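SPI-1 type 3 secretion system secretin (Salmonella enterica subsp. enterica serovar Typhimurium, PDB 4G08) forms a ring-shaped multimer with an apparent central pore in the outer membrane, part of the type III secretion system that injects bacterial effectors into host cells. Local coordinates at residues K42-K47 against I80-A85; R89-S94 against F128-P133. All blocks are in the same frame, centred on the assembly; numbering follows the deposited sequence.

Contact 1 (K42-K47 against I80-A85); sequences KMAARK and IYIYDA
Asp-84 is the polar centre here. Its OD1 takes the ammonium of Lys-47 in a salt bridge, NZ to OD1 3.0 Å, although as a hydrogen bond this is weak: Lys-47 CE lies just as close to that oxygen as NZ does, and the near-eclipsed end of the lysine (chi4 20°) leaves its exact aim uncertain. The two side chains cross at about a right angle. The other carboxylate oxygen, OD2, is hydrogen-bonded to the hydroxyl of Ser-86, which leaves the group held at both oxygens in a largely buried position. With CG turned anti to the backbone N (chi1 -169°), Asp-84 reaches over the helical turn toward Lys-47, and its CB rests on Met-43 CB at 3.5 Å. In the next residue of the turn, Ala-44 CB lies 3.9 Å from Asp-84 N, against the backbone of the strand end. Ala-44 CB is also 4.2 Å from Ile-82 CG2. Consistent with the small side chain, Ala-44 CA and Asp-84 CA are 4.6 Å apart. The arrangement is a short helical turn, following strand 38-40, packed across the end of the neighbouring parallel strand 80-84 in the N0 domain of the secretin.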
ATOM      1  N   LYS A  42       8.388   5.810 -10.317  1.00 22.00           N
ATOM      2  CA  LYS A  42       9.587   6.425 -10.839  1.00 19.77           C
ATOM      3  C   LYS A  42      10.679   6.450  -9.778  1.00 16.80           C
ATOM      4  O   LYS A  42      11.804   6.012 -10.022  1.00 20.75           O
ATOM      5  CB  LYS A  42       9.278   7.845 -11.289  1.00 20.18           C
ATOM      6  CG  LYS A  42      10.514   8.710 -11.414  1.00 20.92           C
ATOM      7  CD  LYS A  42      10.158  10.165 -11.640  1.00 18.34           C
ATOM      8  CE  LYS A  42      10.121  10.912 -10.325  1.00 18.12           C
ATOM      9  NZ  LYS A  42       9.330  12.160 -10.462  1.00 23.69           N
ATOM     10  N   MET A  43      10.336   6.913  -8.578  1.00 18.42           N
ATOM     11  CA  MET A  43      11.336   7.033  -7.522  1.00 20.52           C
ATOM     12  C   MET A  43      11.853   5.683  -7.050  1.00 15.29           C
ATOM     13  O   MET A  43      12.989   5.588  -6.588  1.00 23.57           O
ATOM     14  CB  MET A  43      10.799   7.815  -6.326  1.00 22.59           C
ATOM     15  CG  MET A  43      10.593   9.286  -6.608  1.00 22.71           C
ATOM     16  SD  MET A  43      12.153  10.115  -6.957  1.00 23.54           S
ATOM     17  CE  MET A  43      12.951  10.027  -5.360  1.00 22.54           C
ATOM     18  N   ALA A  44      11.011   4.660  -7.039  1.00 16.84           N
ATOM     19  CA  ALA A  44      11.502   3.353  -6.623  1.00 15.65           C
ATOM     20  C   ALA A  44      12.469   2.823  -7.663  1.00 20.29           C
ATOM     21  O   ALA A  44      13.476   2.195  -7.335  1.00 15.33           O
ATOM     22  CB  ALA A  44      10.362   2.381  -6.435  1.00 16.37           C
ATOM     23  N   ALA A  45      12.125   3.047  -8.924  1.00 14.50           N
ATOM     24  CA  ALA A  45      12.858   2.470 -10.037  1.00 20.73           C
ATOM     25  C   ALA A  45      14.277   3.011 -10.155  1.00 27.05           C
ATOM     26  O   ALA A  45      15.122   2.383 -10.787  1.00 18.76           O
ATOM     27  CB  ALA A  45      12.102   2.688 -11.333  1.00 20.91           C
ATOM     28  N   ARG A  46      14.556   4.163  -9.560  1.00 21.39           N
ATOM     29  CA  ARG A  46      15.903   4.710  -9.669  1.00 21.75           C
ATOM     30  C   ARG A  46      16.855   4.151  -8.613  1.00 26.64           C
ATOM     31  O   ARG A  46      18.067   4.333  -8.717  1.00 20.97           O
ATOM     32  CB  ARG A  46      15.899   6.228  -9.622  1.00 25.10           C
ATOM     33  CG  ARG A  46      15.500   6.808  -8.292  1.00 27.06           C
ATOM     34  CD  ARG A  46      15.199   8.279  -8.472  1.00 26.67           C
ATOM     35  NE  ARG A  46      16.416   9.068  -8.609  1.00 28.33           N
ATOM     36  CZ  ARG A  46      17.049   9.644  -7.595  1.00 27.77           C
ATOM     37  NH1 ARG A  46      16.601   9.499  -6.357  1.00 29.11           N
ATOM     38  NH2 ARG A  46      18.153  10.342  -7.817  1.00 30.14           N
ATOM     39  N   LYS A  47      16.335   3.345  -7.700  1.00 19.93           N
ATOM     40  CA  LYS A  47      17.186   2.667  -6.734  1.00 17.34           C
ATOM     41  C   LYS A  47      17.823   1.442  -7.357  1.00 18.29           C
ATOM     42  O   LYS A  47      17.329   0.899  -8.301  1.00 18.64           O
ATOM     43  CB  LYS A  47      16.407   2.289  -5.485  1.00 18.28           C
ATOM     44  CG  LYS A  47      16.059   3.439  -4.601  1.00 20.06           C
ATOM     45  CD  LYS A  47      15.138   3.035  -3.513  1.00 25.63           C
ATOM     46  CE  LYS A  47      15.178   3.953  -2.333  1.00 26.36           C
ATOM     47  NZ  LYS A  47      15.712   5.253  -2.639  1.00 38.64           N
ATOM     48  N   ILE A  80       0.516  -5.484  -7.951  1.00 11.47           N
ATOM     49  CA  ILE A  80       1.353  -5.039  -6.844  1.00 11.87           C
ATOM     50  C   ILE A  80       2.001  -3.705  -7.193  1.00 15.74           C
ATOM     51  O   ILE A  80       2.587  -3.551  -8.266  1.00 13.92           O
ATOM     52  CB  ILE A  80       2.452  -6.067  -6.522  1.00 13.05           C
ATOM     53  CG1 ILE A  80       1.822  -7.387  -6.075  1.00 19.61           C
ATOM     54  CG2 ILE A  80       3.386  -5.535  -5.446  1.00 15.52           C
ATOM     55  CD1 ILE A  80       2.824  -8.495  -5.837  1.00 20.70           C
ATOM     56  N   TYR A  81       1.858  -2.728  -6.314  1.00 13.39           N
ATOM     57  CA  TYR A  81       2.401  -1.396  -6.527  1.00 11.10           C
ATOM     58  C   TYR A  81       3.526  -1.157  -5.548  1.00 13.35           C
ATOM     59  O   TYR A  81       3.393  -1.363  -4.402  1.00 13.48           O
ATOM     60  CB  TYR A  81       1.330  -0.307  -6.357  1.00 12.69           C
ATOM     61  CG  TYR A  81       0.115  -0.474  -7.217  1.00 18.56           C
ATOM     62  CD1 TYR A  81      -0.843  -1.398  -6.895  1.00 17.59           C
ATOM     63  CD2 TYR A  81      -0.101   0.304  -8.317  1.00 23.43           C
ATOM     64  CE1 TYR A  81      -1.919  -1.566  -7.640  1.00 25.05           C
ATOM     65  CE2 TYR A  81      -1.210   0.126  -9.072  1.00 22.56           C
ATOM     66  CZ  TYR A  81      -2.111  -0.811  -8.725  1.00 26.06           C
ATOM     67  OH  TYR A  81      -3.260  -1.026  -9.437  1.00 42.60           O
ATOM     68  N   ILE A  82       4.632  -0.684  -6.062  1.00 10.37           N
ATOM     69  CA  ILE A  82       5.812  -0.391  -5.261  1.00  8.93           C
ATOM     70  C   ILE A  82       6.237   1.062  -5.453  1.00  9.65           C
ATOM     71  O   ILE A  82       6.333   1.555  -6.577  1.00 12.95           O
ATOM     72  CB  ILE A  82       6.982  -1.321  -5.630  1.00 11.50           C
ATOM     73  CG1 ILE A  82       6.601  -2.776  -5.338  1.00 15.78           C
ATOM     74  CG2 ILE A  82       8.233  -0.938  -4.850  1.00 15.42           C
ATOM     75  CD1 ILE A  82       7.461  -3.789  -6.055  1.00 20.78           C
ATOM     76  N   TYR A  83       6.422   1.752  -4.333  1.00 12.43           N
ATOM     77  CA  TYR A  83       6.827   3.152  -4.331  1.00 14.77           C
ATOM     78  C   TYR A  83       8.028   3.338  -3.430  1.00 10.83           C
ATOM     79  O   TYR A  83       8.211   2.587  -2.478  1.00 12.19           O
ATOM     80  CB  TYR A  83       5.716   4.043  -3.786  1.00 12.46           C
ATOM     81  CG  TYR A  83       4.408   3.926  -4.507  1.00 10.98           C
ATOM     82  CD1 TYR A  83       3.473   2.992  -4.106  1.00 13.06           C
ATOM     83  CD2 TYR A  83       4.022   4.892  -5.422  1.00 11.92           C
ATOM     84  CE1 TYR A  83       2.238   2.928  -4.694  1.00 15.84           C
ATOM     85  CE2 TYR A  83       2.773   4.857  -5.994  1.00 15.82           C
ATOM     86  CZ  TYR A  83       1.886   3.870  -5.624  1.00 17.23           C
ATOM     87  OH  TYR A  83       0.628   3.819  -6.166  1.00 23.84           O
ATOM     88  N   ASP A  84       8.708   4.464  -3.611  1.00 14.74           N
ATOM     89  CA  ASP A  84       9.699   4.945  -2.658  1.00 15.34           C
ATOM     90  C   ASP A  84       8.971   5.476  -1.437  1.00 15.47           C
ATOM     91  O   ASP A  84       7.898   6.057  -1.556  1.00 14.96           O
ATOM     92  CB  ASP A  84      10.530   6.061  -3.300  1.00 16.04           C
ATOM     93  CG  ASP A  84      11.753   6.427  -2.480  1.00 34.71           C
ATOM     94  OD1 ASP A  84      12.749   5.667  -2.530  1.00 32.85           O
ATOM     95  OD2 ASP A  84      11.816   7.581  -2.004  1.00 25.92           O
ATOM     96  N   ALA A  85       9.595   5.390  -0.276  1.00 17.02           N
ATOM     97  CA  ALA A  85       8.957   5.901   0.922  1.00 20.87           C
ATOM     98  C   ALA A  85       8.666   7.389   0.767  1.00 26.59           C
ATOM     99  O   ALA A  85       7.698   7.901   1.331  1.00 22.79           O
ATOM    100  CB  ALA A  85       9.830   5.652   2.137  1.00 21.47           C
TER

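Contact 2 (R89-S94 against F128-P133)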
ATOM      1  N   ARG A  89       1.732   9.021   0.620  1.00 17.08           N
ATOM      2  CA  ARG A  89       0.678  10.021   0.738  1.00 22.04           C
ATOM      3  C   ARG A  89       0.191  10.101   2.172  1.00 23.95           C
ATOM      4  O   ARG A  89      -0.082   9.083   2.807  1.00 18.07           O
ATOM      5  CB  ARG A  89      -0.497   9.719  -0.198  1.00 25.24           C
ATOM      6  CG  ARG A  89      -1.668  10.683  -0.004  1.00 28.83           C
ATOM      7  CD  ARG A  89      -2.533  10.933  -1.239  1.00 43.64           C
ATOM      8  NE  ARG A  89      -3.495  12.028  -0.977  1.00 45.64           N
ATOM      9  CZ  ARG A  89      -4.827  11.906  -1.109  1.00 50.96           C
ATOM     10  NH1 ARG A  89      -5.345  10.937  -1.849  1.00 46.30           N
ATOM     11  NH2 ARG A  89      -5.633  12.820  -0.579  1.00 49.16           N
ATOM     12  N   ASN A  90       0.233  11.304   2.728  1.00 23.30           N
ATOM     13  CA  ASN A  90      -0.288  11.533   4.060  1.00 21.02           C
ATOM     14  C   ASN A  90      -1.600  12.289   3.991  1.00 24.57           C
ATOM     15  O   ASN A  90      -1.653  13.413   3.496  1.00 25.72           O
ATOM     16  CB  ASN A  90       0.714  12.325   4.890  1.00 22.59           C
ATOM     17  CG  ASN A  90       2.019  11.588   5.086  1.00 31.15           C
ATOM     18  OD1 ASN A  90       2.110  10.664   5.888  1.00 27.25           O
ATOM     19  ND2 ASN A  90       3.025  11.962   4.314  1.00 33.28           N
ATOM     20  N   ALA A  91      -2.672  11.631   4.400  1.00 19.27           N
ATOM     21  CA  ALA A  91      -3.995  12.182   4.214  1.00 22.63           C
ATOM     22  C   ALA A  91      -4.710  12.370   5.528  1.00 20.74           C
ATOM     23  O   ALA A  91      -4.457  11.664   6.504  1.00 22.55           O
ATOM     24  CB  ALA A  91      -4.805  11.285   3.310  1.00 29.83           C
ATOM     25  N   VAL A  92      -5.533  13.404   5.569  1.00 22.58           N
ATOM     26  CA  VAL A  92      -6.528  13.558   6.599  1.00 18.68           C
ATOM     27  C   VAL A  92      -7.889  13.491   5.931  1.00 17.45           C
ATOM     28  O   VAL A  92      -8.051  13.961   4.803  1.00 22.88           O
ATOM     29  CB  VAL A  92      -6.403  14.929   7.261  1.00 26.88           C
ATOM     30  CG1 VAL A  92      -6.761  16.017   6.263  1.00 25.89           C
ATOM     31  CG2 VAL A  92      -7.282  14.998   8.497  1.00 27.54           C
ATOM     32  N   VAL A  93      -8.767  12.688   6.510  1.00 18.78           N
ATOM     33  CA  VAL A  93      -9.981  12.267   5.837  1.00 18.52           C
ATOM     34  C   VAL A  93     -11.148  12.482   6.774  1.00 19.65           C
ATOM     35  O   VAL A  93     -11.054  12.196   7.968  1.00 20.39           O
ATOM     36  CB  VAL A  93      -9.930  10.779   5.470  1.00 17.43           C
ATOM     37  CG1 VAL A  93     -11.111  10.400   4.602  1.00 17.45           C
ATOM     38  CG2 VAL A  93      -8.632  10.458   4.757  1.00 23.85           C
ATOM     39  N   SER A  94     -12.194  13.108   6.253  1.00 18.17           N
ATOM     40  CA  SER A  94     -13.412  13.318   7.020  1.00 18.94           C
ATOM     41  C   SER A  94     -14.178  12.021   7.132  1.00 21.63           C
ATOM     42  O   SER A  94     -14.265  11.243   6.182  1.00 19.20           O
ATOM     43  CB  SER A  94     -14.297  14.384   6.373  1.00 20.96           C
ATOM     44  OG  SER A  94     -13.674  15.656   6.421  1.00 31.00           O
ATOM     45  N   PHE A 128      -9.880  11.184  10.494  1.00 17.76           N
ATOM     46  CA  PHE A 128      -8.825  10.229  10.813  1.00 18.63           C
ATOM     47  C   PHE A 128      -7.677  10.434   9.845  1.00 17.11           C
ATOM     48  O   PHE A 128      -7.838  11.109   8.829  1.00 17.29           O
ATOM     49  CB  PHE A 128      -9.349   8.791  10.729  1.00 17.00           C
ATOM     50  CG  PHE A 128      -9.722   8.359   9.342  1.00 16.46           C
ATOM     51  CD1 PHE A 128      -8.751   7.940   8.460  1.00 13.54           C
ATOM     52  CD2 PHE A 128     -11.047   8.308   8.946  1.00 17.43           C
ATOM     53  CE1 PHE A 128      -9.078   7.527   7.191  1.00 14.96           C
ATOM     54  CE2 PHE A 128     -11.384   7.898   7.674  1.00 18.38           C
ATOM     55  CZ  PHE A 128     -10.395   7.516   6.791  1.00 16.31           C
ATOM     56  N   TYR A 129      -6.483   9.980  10.228  1.00 18.31           N
ATOM     57  CA  TYR A 129      -5.333  10.069   9.331  1.00 16.01           C
ATOM     58  C   TYR A 129      -4.988   8.719   8.756  1.00 10.39           C
ATOM     59  O   TYR A 129      -5.269   7.679   9.340  1.00 13.74           O
ATOM     60  CB  TYR A 129      -4.095  10.613  10.039  1.00 19.83           C
ATOM     61  CG  TYR A 129      -4.323  11.903  10.764  1.00 23.61           C
ATOM     62  CD1 TYR A 129      -4.436  13.099  10.078  1.00 35.53           C
ATOM     63  CD2 TYR A 129      -4.371  11.929  12.141  1.00 30.01           C
ATOM     64  CE1 TYR A 129      -4.687  14.279  10.744  1.00 32.46           C
ATOM     65  CE2 TYR A 129      -4.555  13.108  12.820  1.00 41.61           C
ATOM     66  CZ  TYR A 129      -4.764  14.272  12.114  1.00 31.92           C
ATOM     67  OH  TYR A 129      -5.134  15.422  12.785  1.00 46.91           O
ATOM     68  N   VAL A 130      -4.412   8.755   7.571  1.00 13.33           N
ATOM     69  CA  VAL A 130      -3.902   7.556   6.954  1.00 17.86           C
ATOM     70  C   VAL A 130      -2.729   7.939   6.078  1.00 19.10           C
ATOM     71  O   VAL A 130      -2.696   9.033   5.510  1.00 17.03           O
ATOM     72  CB  VAL A 130      -4.977   6.846   6.118  1.00 15.02           C
ATOM     73  CG1 VAL A 130      -5.499   7.764   5.031  1.00 14.38           C
ATOM     74  CG2 VAL A 130      -4.426   5.551   5.534  1.00 13.61           C
ATOM     75  N   SER A 131      -1.679   7.131   6.163  1.00 15.70           N
ATOM     76  CA  SER A 131      -0.450   7.404   5.443  1.00 13.47           C
ATOM     77  C   SER A 131       0.043   6.111   4.815  1.00 13.03           C
ATOM     78  O   SER A 131       0.124   5.068   5.478  1.00 14.26           O
ATOM     79  CB  SER A 131       0.613   7.966   6.389  1.00 20.41           C
ATOM     80  OG  SER A 131       0.196   9.193   6.967  1.00 22.48           O
ATOM     81  N   GLY A 132       0.243   6.142   3.509  1.00 13.29           N
ATOM     82  CA  GLY A 132       0.660   4.953   2.799  1.00 14.20           C
ATOM     83  C   GLY A 132       0.763   5.182   1.317  1.00 16.94           C
ATOM     84  O   GLY A 132       0.773   6.319   0.853  1.00 17.60           O
ATOM     85  N   PRO A 133       0.796   4.089   0.559  1.00 12.94           N
ATOM     86  CA  PRO A 133       0.941   4.192  -0.881  1.00 14.32           C
ATOM     87  C   PRO A 133      -0.202   4.984  -1.481  1.00 16.60           C
ATOM     88  O   PRO A 133      -1.351   4.803  -1.093  1.00 16.63           O
ATOM     89  CB  PRO A 133       0.874   2.742  -1.354  1.00 13.56           C
ATOM     90  CG  PRO A 133       1.226   1.921  -0.176  1.00 17.40           C
ATOM     91  CD  PRO A 133       0.934   2.712   1.056  1.00 15.99           C
TER
HETATM   92  O   HOH W   1      -1.799  11.059   7.529  1.00 19.56           O
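Val-93 and Phe-128 lie side by side on one face of an antiparallel strand pair, the strand 89-94, outermost in this chain, against the central strand 127-132 of a three-stranded sheet in the short domain shared by type II and type III secretins. The valine sits over the flat of the ring in a CH-pi contact, its CB 3.9 Å from the centroid of Phe-128 and displaced toward the rim at CZ. Phe-128 CG stands between its backbone N and carbonyl carbon (chi1 67°), which swings the ring across to Val-93. On this same face Val-130 CG1 meets both Ala-91 CB, at 4.0 Å, and Val-93 CG2, making a continuous apolar patch. Helix 134-150 packs on it, with Val-137 against Ala-91 and Val-141 and Ala-144 against Val-93. Arg-89, also on this side, runs out extended to a salt bridge with Asp-138 of that helix.

The other face is more open and more polar. Val-92 and Tyr-129 point the same way, and Val-92 CG2 approaches Tyr-129 CE1 obliquely at 3.5 Å, while Ala-91 O lies at the edge of the tyrosine ring, in its plane. Between the strands, Arg-89 with Gly-132, Ala-91 with Val-130 and Val-93 with Phe-128 are the hydrogen-bonded pairs; the straightest bond runs from Ala-91 N to Val-130 O, at 2.8 Å. Ser-131 OG has three polar partners: a hydrogen bond with Arg-120 NH1, a water that donates to it and also to Ala-91 O, and Asn-90 OD1, to which its own proton goes, 2.6 Å away, in the amide plane on a lone pair.

In the fold
Both contacts lie in the periplasmic part of the secretin and follow one another along the chain, contact 1 in the N0 domain and contact 2 in the short secretin domain, with centres about 19 Å apart. Both are partly buried, but they differ in kind. Contact 1 is a small helix-to-strand junction, a buried carboxylate beside a few small apolar contacts; contact 2 buries about twice the area and is held by a ladder of backbone bonds, with one face of its sheet covered by helix 134-150 and the other largely exposed. Strand 80-84 leads on to strand 89-94, and the domains also touch directly, Tyr-83 CE1 packing on Pro-133 CB at 3.6 Å, just where helix 134-150 begins.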